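Estrogen receptor (Crassostrea gigas, PDB 4N1Y) probably acts as a constitutively active transcription factor of the steroid hormone receptor family, represented by its ligand-binding domain. Local coordinates at residues P32-V35 and H36-S40; C77-E80 and L81-L84; C86-R89 and S90-H93; A124-S127 and E128-Q132; Q161-N164 and M165-L169. One frame throughout, in Å; residues are numbered along the deposited sequence.

Contact 1 (P32-V35 and H36-S40)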
loop_
_atom_site.group_PDB
_atom_site.type_symbol
_atom_site.label_atom_id
_atom_site.label_comp_id
_atom_site.label_asym_id
_atom_site.label_seq_id
_atom_site.Cartn_x
_atom_site.Cartn_y
_atom_site.Cartn_z
ATOM N N PRO B 32 -25.558 18.780 7.844
ATOM C CA PRO B 32 -24.271 18.313 7.315
ATOM C C PRO B 32 -23.898 18.710 5.891
ATOM O O PRO B 32 -23.782 17.820 5.042
ATOM C CB PRO B 32 -24.406 16.787 7.404
ATOM C CG PRO B 32 -25.856 16.548 7.287
ATOM C CD PRO B 32 -26.495 17.661 8.040
ATOM N N THR B 33 -23.678 20.000 5.636
ATOM C CA THR B 33 -23.141 20.388 4.334
ATOM C C THR B 33 -21.710 19.861 4.183
ATOM O O THR B 33 -21.085 19.416 5.154
ATOM C CB THR B 33 -23.155 21.910 4.107
ATOM O OG1 THR B 33 -22.329 22.549 5.084
ATOM C CG2 THR B 33 -24.559 22.461 4.218
ATOM N N LYS B 34 -21.211 19.885 2.953
ATOM C CA LYS B 34 -19.861 19.431 2.664
ATOM C C LYS B 34 -18.876 20.201 3.522
ATOM O O LYS B 34 -18.047 19.612 4.227
ATOM C CB LYS B 34 -19.531 19.609 1.184
ATOM C CG LYS B 34 -18.103 19.263 0.834
ATOM C CD LYS B 34 -17.805 19.488 -0.639
ATOM C CE LYS B 34 -16.350 19.139 -0.949
ATOM N NZ LYS B 34 -15.945 19.588 -2.309
ATOM N N VAL B 35 -18.989 21.523 3.473
ATOM C CA VAL B 35 -18.123 22.390 4.249
ATOM C C VAL B 35 -18.276 22.146 5.748
ATOM O O VAL B 35 -17.274 22.062 6.461
ATOM C CB VAL B 35 -18.396 23.866 3.933
ATOM C CG1 VAL B 35 -17.726 24.765 4.949
ATOM C CG2 VAL B 35 -17.897 24.184 2.544
ATOM N N HIS B 36 -19.511 21.984 6.224
ATOM C CA HIS B 36 -19.734 21.828 7.662
ATOM C C HIS B 36 -19.108 20.572 8.239
ATOM O O HIS B 36 -18.462 20.623 9.289
ATOM C CB HIS B 36 -21.223 21.810 7.991
ATOM C CG HIS B 36 -21.510 21.811 9.459
ATOM N ND1 HIS B 36 -20.922 22.703 10.333
ATOM C CD2 HIS B 36 -22.314 21.023 10.212
ATOM C CE1 HIS B 36 -21.354 22.466 11.558
ATOM N NE2 HIS B 36 -22.201 21.453 11.513
ATOM N N LEU B 37 -19.271 19.454 7.539
ATOM C CA LEU B 37 -18.684 18.198 7.985
ATOM C C LEU B 37 -17.171 18.229 7.880
ATOM O O LEU B 37 -16.470 17.838 8.817
ATOM C CB LEU B 37 -19.224 17.017 7.174
ATOM C CG LEU B 37 -20.681 16.590 7.365
ATOM C CD1 LEU B 37 -21.025 15.450 6.429
ATOM C CD2 LEU B 37 -20.916 16.171 8.802
ATOM N N LEU B 38 -16.671 18.678 6.734
ATOM C CA LEU B 38 -15.235 18.695 6.495
ATOM C C LEU B 38 -14.458 19.556 7.481
ATOM O O LEU B 38 -13.325 19.216 7.832
ATOM C CB LEU B 38 -14.943 19.180 5.079
ATOM C CG LEU B 38 -15.173 18.155 3.977
ATOM C CD1 LEU B 38 -14.806 18.710 2.597
ATOM C CD2 LEU B 38 -14.385 16.917 4.308
ATOM N N ASN B 39 -15.060 20.636 7.979
ATOM C CA ASN B 39 -14.314 21.472 8.917
ATOM C C ASN B 39 -14.179 20.720 10.234
ATOM O O ASN B 39 -13.149 20.820 10.896
ATOM C CB ASN B 39 -14.966 22.866 9.126
ATOM C CG ASN B 39 -14.662 23.864 7.984
ATOM O OD1 ASN B 39 -13.667 23.737 7.276
ATOM N ND2 ASN B 39 -15.523 24.865 7.823
ATOM N N SER B 40 -15.164 19.894 10.564
ATOM C CA SER B 40 -15.055 19.089 11.771
ATOM C C SER B 40 -14.052 17.968 11.529
ATOM O O SER B 40 -13.173 17.739 12.358
ATOM C CB SER B 40 -16.409 18.521 12.193
ATOM O OG SER B 40 -17.289 19.556 12.589
#
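P32 and T33 meet H36 and L37 round the first turn of helix 34-56, with T33 as the N-cap residue. Its OG1 accepts the N-H of H36 at 3.1 Å. OG1 stands between the backbone N and the carbonyl carbon (chi1 62°), which turns it in over the open helix end. One residue on, L37 N bonds to T33 O at 3.0 Å, nearly straight (172°). The closely packed part is round L37 and L38, which are buried. P32 CB lies against the branch point of L37, 3.7 Å from CG and about equally near both methyls. Cutting L37 back to an alanine would remove its branch, and P32 CB would probably be left with a gap where CG and the methyls had been. P32 and T33 form the exposed end. V35 and N39 make a looser, partly exposed flank, side by side, with V35 CG1 3.6 Å from N39 ND2. K34 stretches past L38, its CG 3.8 Å from L38 CD1, to a salt bridge with E115. H36 NE2 bonds to N27 O. L37 and L38 rest on V114, just after helix 108-113, while V35 and N39 face V217 and V218, between helices 187-215 and 222-229.

Contact 2 (C77-E80 and L81-L84)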
loop_
_atom_site.group_PDB
_atom_site.type_symbol
_atom_site.label_atom_id
_atom_site.label_comp_id
_atom_site.label_asym_id
_atom_site.label_seq_id
_atom_site.Cartn_x
_atom_site.Cartn_y
_atom_site.Cartn_z
ATOM N N CYS B 77 3.484 9.154 6.818
ATOM C CA CYS B 77 2.425 8.216 7.164
ATOM C C CYS B 77 1.293 8.764 8.051
ATOM O O CYS B 77 0.439 7.988 8.495
ATOM C CB CYS B 77 3.043 7.005 7.864
ATOM S SG CYS B 77 3.452 7.361 9.590
ATOM N N TRP B 78 1.262 10.075 8.291
ATOM C CA TRP B 78 0.291 10.641 9.228
ATOM C C TRP B 78 -1.128 10.302 8.820
ATOM O O TRP B 78 -1.942 9.913 9.661
ATOM C CB TRP B 78 0.444 12.158 9.334
ATOM C CG TRP B 78 0.263 12.884 8.030
ATOM C CD1 TRP B 78 1.180 12.998 7.019
ATOM C CD2 TRP B 78 -0.889 13.624 7.608
ATOM N NE1 TRP B 78 0.663 13.745 5.990
ATOM C CE2 TRP B 78 -0.608 14.136 6.321
ATOM C CE3 TRP B 78 -2.139 13.883 8.180
ATOM C CZ2 TRP B 78 -1.531 14.892 5.602
ATOM C CZ3 TRP B 78 -3.053 14.638 7.460
ATOM C CH2 TRP B 78 -2.740 15.136 6.191
ATOM N N MET B 79 -1.423 10.417 7.531
ATOM C CA MET B 79 -2.784 10.157 7.073
ATOM C C MET B 79 -3.162 8.681 7.215
ATOM O O MET B 79 -4.311 8.361 7.522
ATOM C CB MET B 79 -2.965 10.605 5.625
ATOM C CG MET B 79 -4.353 10.333 5.070
ATOM S SD MET B 79 -5.636 11.271 5.935
ATOM C CE MET B 79 -5.613 12.783 4.967
ATOM N N GLU B 80 -2.207 7.789 6.963
ATOM C CA GLU B 80 -2.448 6.354 7.116
ATOM C C GLU B 80 -2.798 6.047 8.568
ATOM O O GLU B 80 -3.743 5.312 8.853
ATOM C CB GLU B 80 -1.229 5.529 6.702
ATOM C CG GLU B 80 -0.612 5.908 5.376
ATOM C CD GLU B 80 0.693 5.163 5.100
ATOM O OE1 GLU B 80 0.739 3.935 5.332
ATOM O OE2 GLU B 80 1.689 5.816 4.699
ATOM N N LEU B 81 -2.053 6.651 9.488
ATOM C CA LEU B 81 -2.296 6.437 10.905
ATOM C C LEU B 81 -3.698 6.891 11.290
ATOM O O LEU B 81 -4.399 6.184 12.003
ATOM C CB LEU B 81 -1.248 7.163 11.743
ATOM C CG LEU B 81 0.138 6.511 11.664
ATOM C CD1 LEU B 81 1.209 7.382 12.326
ATOM C CD2 LEU B 81 0.143 5.082 12.238
ATOM N N LEU B 82 -4.104 8.067 10.816
ATOM C CA LEU B 82 -5.451 8.546 11.075
ATOM C C LEU B 82 -6.495 7.535 10.609
ATOM O O LEU B 82 -7.399 7.193 11.371
ATOM C CB LEU B 82 -5.689 9.894 10.407
ATOM C CG LEU B 82 -4.890 11.049 10.996
ATOM C CD1 LEU B 82 -5.103 12.309 10.191
ATOM C CD2 LEU B 82 -5.305 11.286 12.443
ATOM N N LEU B 83 -6.378 7.086 9.359
ATOM C CA LEU B 83 -7.347 6.162 8.774
ATOM C C LEU B 83 -7.282 4.786 9.433
ATOM O O LEU B 83 -8.315 4.160 9.682
ATOM C CB LEU B 83 -7.122 6.026 7.271
ATOM C CG LEU B 83 -7.195 7.368 6.536
ATOM C CD1 LEU B 83 -7.064 7.197 5.017
ATOM C CD2 LEU B 83 -8.475 8.116 6.895
ATOM N N LEU B 84 -6.072 4.320 9.721
ATOM C CA LEU B 84 -5.920 3.032 10.377
ATOM C C LEU B 84 -6.649 3.042 11.709
ATOM O O LEU B 84 -7.356 2.093 12.042
ATOM C CB LEU B 84 -4.447 2.679 10.582
ATOM C CG LEU B 84 -4.279 1.365 11.336
ATOM C CD1 LEU B 84 -4.449 0.232 10.362
ATOM C CD2 LEU B 84 -2.923 1.272 12.008
#
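L81, L82, L83 and L84 each give their N-H to the carbonyl four residues back, from C77 to E80, in regular alpha-helical bonds. They follow a kink at M79 and E80, whose own N atoms lack a bond to the turn before. This is the middle of helix 67-89, a central helix of the three-layer helical sandwich of nuclear receptor ligand-binding domains. All eight residues are buried. C77 SG sits 3.5 Å from L81 CD1. It is placed between its backbone N and carbonyl carbon (chi1 78°), beside the next turn. W78 takes the same kind of first torsion, and its six-membered ring meets L82 obliquely, CE3 being 3.9 Å from L82 CD1. The CB of M79 stands over the centre of the W78 ring, 4.1 Å above its plane. W78 also reaches helix 222-229 through L224, M227 and L228, and L82 leans on L52 of helix 34-56. E80 is the one acidic residue of 77-84. Its OE1 forms a salt bridge with R199 of helix 187-215, which would probably steady its charge. M79 and L83 share a face with that helix, and M79 CG comes within 4.1 Å of L83 CD1.

Contact 3 (C86-R89 and S90-H93); sequences CAFR and SIEH
Residues C86-R89 and S90-H93 make a local contact at the C-terminal end of helix 67-89, where the chain leaves the alpha helix and winds on into a 3-10 segment. The two-stranded antiparallel hairpin 97-99 and 104-107 of the ligand-binding domain follows. S90 is the first residue to leave helical backbone angles, and it holds the end together. Its OG donates to C86 O at 2.8 Å, tilted 34° from the carbonyl plane. The torsion sets OG beside its own backbone N (chi1 -65°), facing back along the helix. The same OG is also bonded to A99 N, joining the helix end to strand 97-99. S90 N makes weak bonds to both C86 O and A87 O, as the winding tightens. I91 N then reaches F88 O at 3.3 Å, from above the carbonyl plane and not on a lone pair. H93 N closes a further turn on S90 O at 3.0 Å. Beyond CB the R89 chain bends at chi3, and its polar end finds partners outside the two segments. Its NE makes a weak bond to A99 O, and its NH2 a long, weak ion pair with E48. R89 and E48 probably correspond to the arginine and glutamate that hold the phenol of estradiol in vertebrate estrogen receptors. F88 and I91 cross at a slant, with F88 CD1 3.4 Å from I91 CD1.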
loop_
_atom_site.group_PDB
_atom_site.type_symbol
_atom_site.label_atom_id
_atom_site.label_comp_id
_atom_site.label_asym_id
_atom_site.label_seq_id
_atom_site.Cartn_x
_atom_site.Cartn_y
_atom_site.Cartn_z
ATOM N N CYS B 86 -9.105 5.092 12.722
ATOM C CA CYS B 86 -10.518 5.239 12.473
ATOM C C CYS B 86 -11.170 3.908 12.128
ATOM O O CYS B 86 -12.262 3.606 12.612
ATOM C CB CYS B 86 -10.739 6.236 11.351
ATOM S SG CYS B 86 -12.465 6.401 10.911
ATOM N N ALA B 87 -10.480 3.105 11.323
ATOM C CA ALA B 87 -10.950 1.763 10.998
ATOM C C ALA B 87 -11.177 0.950 12.265
ATOM O O ALA B 87 -12.176 0.248 12.393
ATOM C CB ALA B 87 -9.965 1.052 10.082
ATOM N N PHE B 88 -10.232 1.027 13.191
ATOM C CA PHE B 88 -10.320 0.232 14.406
ATOM C C PHE B 88 -11.399 0.811 15.314
ATOM O O PHE B 88 -12.128 0.062 15.962
ATOM C CB PHE B 88 -8.969 0.163 15.138
ATOM C CG PHE B 88 -8.918 -0.895 16.221
ATOM C CD1 PHE B 88 -8.777 -2.239 15.897
ATOM C CD2 PHE B 88 -9.051 -0.550 17.563
ATOM C CE1 PHE B 88 -8.732 -3.216 16.889
ATOM C CE2 PHE B 88 -9.019 -1.522 18.558
ATOM C CZ PHE B 88 -8.862 -2.859 18.214
ATOM N N ARG B 89 -11.494 2.141 15.370
ATOM C CA ARG B 89 -12.588 2.791 16.097
ATOM C C ARG B 89 -13.936 2.342 15.541
ATOM O O ARG B 89 -14.934 2.336 16.255
ATOM C CB ARG B 89 -12.484 4.329 16.030
ATOM C CG ARG B 89 -11.663 4.992 17.132
ATOM C CD ARG B 89 -11.765 6.525 17.090
ATOM N NE ARG B 89 -11.354 7.080 15.796
ATOM C CZ ARG B 89 -10.110 7.467 15.509
ATOM N NH1 ARG B 89 -9.150 7.364 16.418
ATOM N NH2 ARG B 89 -9.816 7.955 14.312
ATOM N N SER B 90 -13.948 1.945 14.274
ATOM C CA SER B 90 -15.186 1.677 13.561
ATOM C C SER B 90 -15.532 0.195 13.445
ATOM O O SER B 90 -16.494 -0.168 12.764
ATOM C CB SER B 90 -15.129 2.313 12.175
ATOM O OG SER B 90 -15.067 3.725 12.302
ATOM N N ILE B 91 -14.743 -0.650 14.102
ATOM C CA ILE B 91 -14.875 -2.100 13.973
ATOM C C ILE B 91 -16.280 -2.639 14.269
ATOM O O ILE B 91 -16.732 -3.560 13.589
ATOM C CB ILE B 91 -13.887 -2.831 14.931
ATOM C CG1 ILE B 91 -12.481 -2.853 14.355
ATOM C CG2 ILE B 91 -14.330 -4.269 15.224
ATOM C CD1 ILE B 91 -11.604 -3.839 15.053
ATOM N N GLU B 92 -16.989 -2.039 15.229
ATOM C CA GLU B 92 -18.310 -2.548 15.614
ATOM C C GLU B 92 -19.353 -2.267 14.543
ATOM O O GLU B 92 -20.366 -2.958 14.455
ATOM C CB GLU B 92 -18.809 -1.967 16.945
ATOM C CG GLU B 92 -19.151 -0.474 16.975
ATOM C CD GLU B 92 -17.955 0.454 17.168
ATOM O OE1 GLU B 92 -16.790 -0.010 17.100
ATOM O OE2 GLU B 92 -18.194 1.660 17.420
ATOM N N HIS B 93 -19.117 -1.251 13.727
ATOM C CA HIS B 93 -20.113 -0.860 12.742
ATOM C C HIS B 93 -20.106 -1.790 11.532
ATOM O O HIS B 93 -20.872 -1.579 10.598
ATOM C CB HIS B 93 -19.859 0.568 12.275
ATOM C CG HIS B 93 -19.715 1.540 13.394
ATOM N ND1 HIS B 93 -20.791 2.170 13.976
ATOM C CD2 HIS B 93 -18.619 1.996 14.038
ATOM C CE1 HIS B 93 -20.366 2.967 14.937
ATOM N NE2 HIS B 93 -19.051 2.879 14.995
#

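Contact 4 (A124-S127 and E128-Q132)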
loop_
_atom_site.group_PDB
_atom_site.type_symbol
_atom_site.label_atom_id
_atom_site.label_comp_id
_atom_site.label_asym_id
_atom_site.label_seq_id
_atom_site.Cartn_x
_atom_site.Cartn_y
_atom_site.Cartn_z
ATOM N N ALA B 124 -13.680 1.726 5.458
ATOM C CA ALA B 124 -14.795 0.967 6.019
ATOM C C ALA B 124 -14.656 -0.546 5.759
ATOM O O ALA B 124 -14.919 -1.361 6.651
ATOM C CB ALA B 124 -16.091 1.476 5.451
ATOM N N ALA B 125 -14.230 -0.910 4.546
ATOM C CA ALA B 125 -13.999 -2.311 4.200
ATOM C C ALA B 125 -12.849 -2.885 5.021
ATOM O O ALA B 125 -12.919 -4.014 5.501
ATOM C CB ALA B 125 -13.700 -2.458 2.708
ATOM N N VAL B 126 -11.791 -2.098 5.177
ATOM C CA VAL B 126 -10.680 -2.510 6.007
ATOM C C VAL B 126 -11.198 -2.753 7.418
ATOM O O VAL B 126 -10.842 -3.756 8.044
ATOM C CB VAL B 126 -9.542 -1.460 6.019
ATOM C CG1 VAL B 126 -8.654 -1.656 7.228
ATOM C CG2 VAL B 126 -8.725 -1.508 4.717
ATOM N N SER B 127 -12.057 -1.852 7.902
ATOM C CA SER B 127 -12.678 -2.019 9.214
ATOM C C SER B 127 -13.363 -3.382 9.351
ATOM O O SER B 127 -13.130 -4.115 10.322
ATOM C CB SER B 127 -13.692 -0.912 9.476
ATOM O OG SER B 127 -14.112 -0.926 10.832
ATOM N N GLU B 128 -14.147 -3.743 8.339
ATOM C CA GLU B 128 -14.836 -5.014 8.338
ATOM C C GLU B 128 -13.867 -6.188 8.386
ATOM O O GLU B 128 -14.124 -7.197 9.054
ATOM C CB GLU B 128 -15.695 -5.164 7.094
ATOM C CG GLU B 128 -16.748 -6.234 7.263
ATOM C CD GLU B 128 -17.392 -6.622 5.961
ATOM O OE1 GLU B 128 -17.245 -5.865 4.979
ATOM O OE2 GLU B 128 -18.045 -7.689 5.925
ATOM N N GLN B 129 -12.749 -6.057 7.685
ATOM C CA GLN B 129 -11.759 -7.112 7.691
ATOM C C GLN B 129 -11.134 -7.271 9.063
ATOM O O GLN B 129 -10.893 -8.399 9.509
ATOM C CB GLN B 129 -10.691 -6.847 6.650
ATOM C CG GLN B 129 -11.254 -6.834 5.267
ATOM C CD GLN B 129 -11.885 -8.139 4.904
ATOM O OE1 GLN B 129 -11.361 -9.201 5.231
ATOM N NE2 GLN B 129 -13.032 -8.078 4.232
ATOM N N MET B 130 -10.910 -6.153 9.744
ATOM C CA MET B 130 -10.363 -6.205 11.097
ATOM C C MET B 130 -11.338 -6.926 12.015
ATOM O O MET B 130 -10.938 -7.730 12.862
ATOM C CB MET B 130 -10.069 -4.812 11.626
ATOM C CG MET B 130 -9.035 -4.039 10.822
ATOM S SD MET B 130 -8.944 -2.358 11.488
ATOM C CE MET B 130 -7.292 -1.855 11.044
ATOM N N MET B 131 -12.615 -6.596 11.864
ATOM C CA MET B 131 -13.678 -7.251 12.619
ATOM C C MET B 131 -13.654 -8.745 12.350
ATOM O O MET B 131 -13.741 -9.552 13.260
ATOM C CB MET B 131 -15.052 -6.667 12.258
ATOM C CG MET B 131 -16.203 -7.362 12.954
ATOM S SD MET B 131 -17.831 -7.000 12.268
ATOM C CE MET B 131 -17.731 -7.914 10.721
ATOM N N GLN B 132 -13.555 -9.105 11.081
ATOM C CA GLN B 132 -13.560 -10.501 10.692
ATOM C C GLN B 132 -12.322 -11.262 11.169
ATOM O O GLN B 132 -12.397 -12.455 11.437
ATOM C CB GLN B 132 -13.687 -10.606 9.176
ATOM C CG GLN B 132 -15.075 -10.242 8.669
ATOM C CD GLN B 132 -15.257 -10.551 7.201
ATOM O OE1 GLN B 132 -14.481 -10.096 6.357
ATOM N NE2 GLN B 132 -16.289 -11.322 6.883
#
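M130 runs its extended chain back over V126, one turn earlier on helix 117-132. Its CG lies beside the backbone N, anti to the carbonyl carbon (chi1 -62°), which brings it to 3.3 Å from V126 O. With the next torsion extended, the methyl CE ends 4.1 Å from V126 CG1. The two side chains cross at a slant, with only this methyl-to-methyl touch between them. Beneath them M130 N bonds to V126 O at 2.9 Å, nearly in line with the carbonyl. Q129 behaves alike at first: its CG lies 3.3 Å from A125 O, but its chain then bends at chi2. E128, Q129 and M131 complete the alpha-helical ladder, giving their N-H groups to A124 O, A125 O and S127 O. The M131 bond lies in the carbonyl plane. Q132 N to E128 O, at 2.8 Å, belongs to the last turn of the helix. Beyond its CB the E128 chain is extended, and its carboxylate goes to the second subunit. There its OE2 forms a salt bridge with R155 of that subunit, and A125 packs on V153 of the same subunit. This side of the helix therefore belongs to the dimer interface. The V126 and M130 side is turned inward. There V126 meets H197 and M130 meets L194, both on helix 187-215, while A87 of helix 67-89 touches both V126 and M130.

Contact 5 (Q161-N164 and M165-L169); sequences QIFN and MQQSL
Q167 lays its side chain over one face of the F163 ring, one turn earlier on helix 159-180. Its CB starts 3.7 Å from F163 O. The CG comes 3.3 Å from the same oxygen and also meets the ring, 3.7 Å from CZ. It stands over the ring face, offset toward the rim, in a CH-pi contact 17° off the normal. A bend at chi2 (-52°) then carries the amide along the ring instead of away from the helix. CD lies 3.9 Å from F163 CE1, and NE2 lies 3.8 Å from that same CE1. Ring and amide planes are only 7° apart, so the two flat groups are stacked. OE1 accepts a hydrogen bond from R186 NH1 of the second subunit. With an alanine here, R186 of the second subunit would probably lose this acceptor and the F163 ring face its cover. The backbone is regular alpha helix, and Q167 N bonds to F163 O at 2.9 Å. N164 O is gripped twice: S168 N reaches it at 3.0 Å and S168 OG at 3.1 Å, from opposite faces of its plane. On the inner side M165 packs on V149 of helix 137-149. Stack and arginine bond together probably hold the glutamine amide flat and fix its rotation, with its oxygen presented to the arginine across the dimer interface.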
loop_
_atom_site.group_PDB
_atom_site.type_symbol
_atom_site.label_atom_id
_atom_site.label_comp_id
_atom_site.label_asym_id
_atom_site.label_seq_id
_atom_site.Cartn_x
_atom_site.Cartn_y
_atom_site.Cartn_z
ATOM N N GLN B 161 18.729 2.051 12.549
ATOM C CA GLN B 161 17.902 2.093 13.731
ATOM C C GLN B 161 16.472 1.738 13.358
ATOM O O GLN B 161 15.786 1.033 14.097
ATOM C CB GLN B 161 18.024 3.478 14.317
ATOM C CG GLN B 161 19.423 3.988 13.982
ATOM C CD GLN B 161 19.687 5.422 14.372
ATOM O OE1 GLN B 161 19.195 5.912 15.391
ATOM N NE2 GLN B 161 20.449 6.120 13.527
ATOM N N ILE B 162 16.038 2.242 12.205
ATOM C CA ILE B 162 14.741 1.921 11.641
ATOM C C ILE B 162 14.672 0.430 11.337
ATOM O O ILE B 162 13.654 -0.224 11.545
ATOM C CB ILE B 162 14.486 2.724 10.377
ATOM C CG1 ILE B 162 14.508 4.215 10.686
ATOM C CG2 ILE B 162 13.188 2.321 9.752
ATOM C CD1 ILE B 162 14.566 5.043 9.436
ATOM N N PHE B 163 15.773 -0.111 10.836
ATOM C CA PHE B 163 15.807 -1.532 10.566
ATOM C C PHE B 163 15.611 -2.308 11.858
ATOM O O PHE B 163 14.783 -3.203 11.925
ATOM C CB PHE B 163 17.127 -1.926 9.912
ATOM C CG PHE B 163 17.286 -3.403 9.734
ATOM C CD1 PHE B 163 16.555 -4.075 8.763
ATOM C CD2 PHE B 163 18.171 -4.123 10.531
ATOM C CE1 PHE B 163 16.698 -5.450 8.594
ATOM C CE2 PHE B 163 18.321 -5.493 10.370
ATOM C CZ PHE B 163 17.587 -6.159 9.405
ATOM N N ASN B 164 16.358 -1.924 12.888
ATOM C CA ASN B 164 16.249 -2.537 14.207
ATOM C C ASN B 164 14.825 -2.441 14.766
ATOM O O ASN B 164 14.353 -3.365 15.426
ATOM C CB ASN B 164 17.238 -1.905 15.176
ATOM C CG ASN B 164 18.685 -2.295 14.864
ATOM O OD1 ASN B 164 18.938 -3.268 14.153
ATOM N ND2 ASN B 164 19.638 -1.559 15.435
ATOM N N MET B 165 14.156 -1.308 14.541
ATOM C CA MET B 165 12.803 -1.157 15.048
ATOM C C MET B 165 11.862 -2.070 14.292
ATOM O O MET B 165 11.036 -2.738 14.900
ATOM C CB MET B 165 12.326 0.289 14.977
ATOM C CG MET B 165 13.050 1.206 15.946
ATOM S SD MET B 165 12.563 2.945 15.838
ATOM C CE MET B 165 10.826 2.841 16.254
ATOM N N GLN B 166 11.996 -2.102 12.970
ATOM C CA GLN B 166 11.187 -2.988 12.144
ATOM C C GLN B 166 11.316 -4.458 12.580
ATOM O O GLN B 166 10.320 -5.168 12.710
ATOM C CB GLN B 166 11.577 -2.839 10.671
ATOM C CG GLN B 166 10.748 -3.706 9.715
ATOM C CD GLN B 166 11.383 -3.854 8.343
ATOM O OE1 GLN B 166 12.384 -3.198 8.034
ATOM N NE2 GLN B 166 10.831 -4.746 7.530
ATOM N N GLN B 167 12.545 -4.900 12.821
ATOM C CA GLN B 167 12.786 -6.257 13.270
ATOM C C GLN B 167 12.110 -6.497 14.605
ATOM O O GLN B 167 11.460 -7.529 14.795
ATOM C CB GLN B 167 14.284 -6.538 13.345
ATOM C CG GLN B 167 14.947 -6.487 11.978
ATOM C CD GLN B 167 14.244 -7.370 10.964
ATOM O OE1 GLN B 167 14.364 -8.589 11.001
ATOM N NE2 GLN B 167 13.481 -6.756 10.072
ATOM N N SER B 168 12.243 -5.548 15.527
ATOM C CA SER B 168 11.610 -5.724 16.830
ATOM C C SER B 168 10.099 -5.730 16.683
ATOM O O SER B 168 9.425 -6.559 17.291
ATOM C CB SER B 168 12.007 -4.625 17.817
ATOM O OG SER B 168 13.399 -4.614 18.069
ATOM N N LEU B 169 9.564 -4.841 15.848
ATOM C CA LEU B 169 8.118 -4.804 15.656
ATOM C C LEU B 169 7.604 -6.095 15.017
ATOM O O LEU B 169 6.609 -6.659 15.474
ATOM C CB LEU B 169 7.724 -3.590 14.827
ATOM C CG LEU B 169 7.844 -2.338 15.687
ATOM C CD1 LEU B 169 7.505 -1.071 14.911
ATOM C CD2 LEU B 169 6.979 -2.494 16.917
#

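Contacts 2 and 3 lie on the same helix, 67-89, with centres 14 Å apart. Contact 4 fits against both: L84 CD1 is 3.6 Å from M130 CE, and S127 OG probably bonds to A87 O at 2.8 Å. Its centre is only about 8 Å from that of contact 3. Contact 1 stands apart at the start of helix 34-56, about 20 Å from contact 2 between centres. Contact 5 lies across the chain's centre from it, about 40 Å between centres. Contacts 4 and 5 both touch the second subunit, though their nearest atoms are about 15 Å apart. R89 of contact 3, with contact 2 on the same helix, probably lies on the region forming the hormone pocket in relatives.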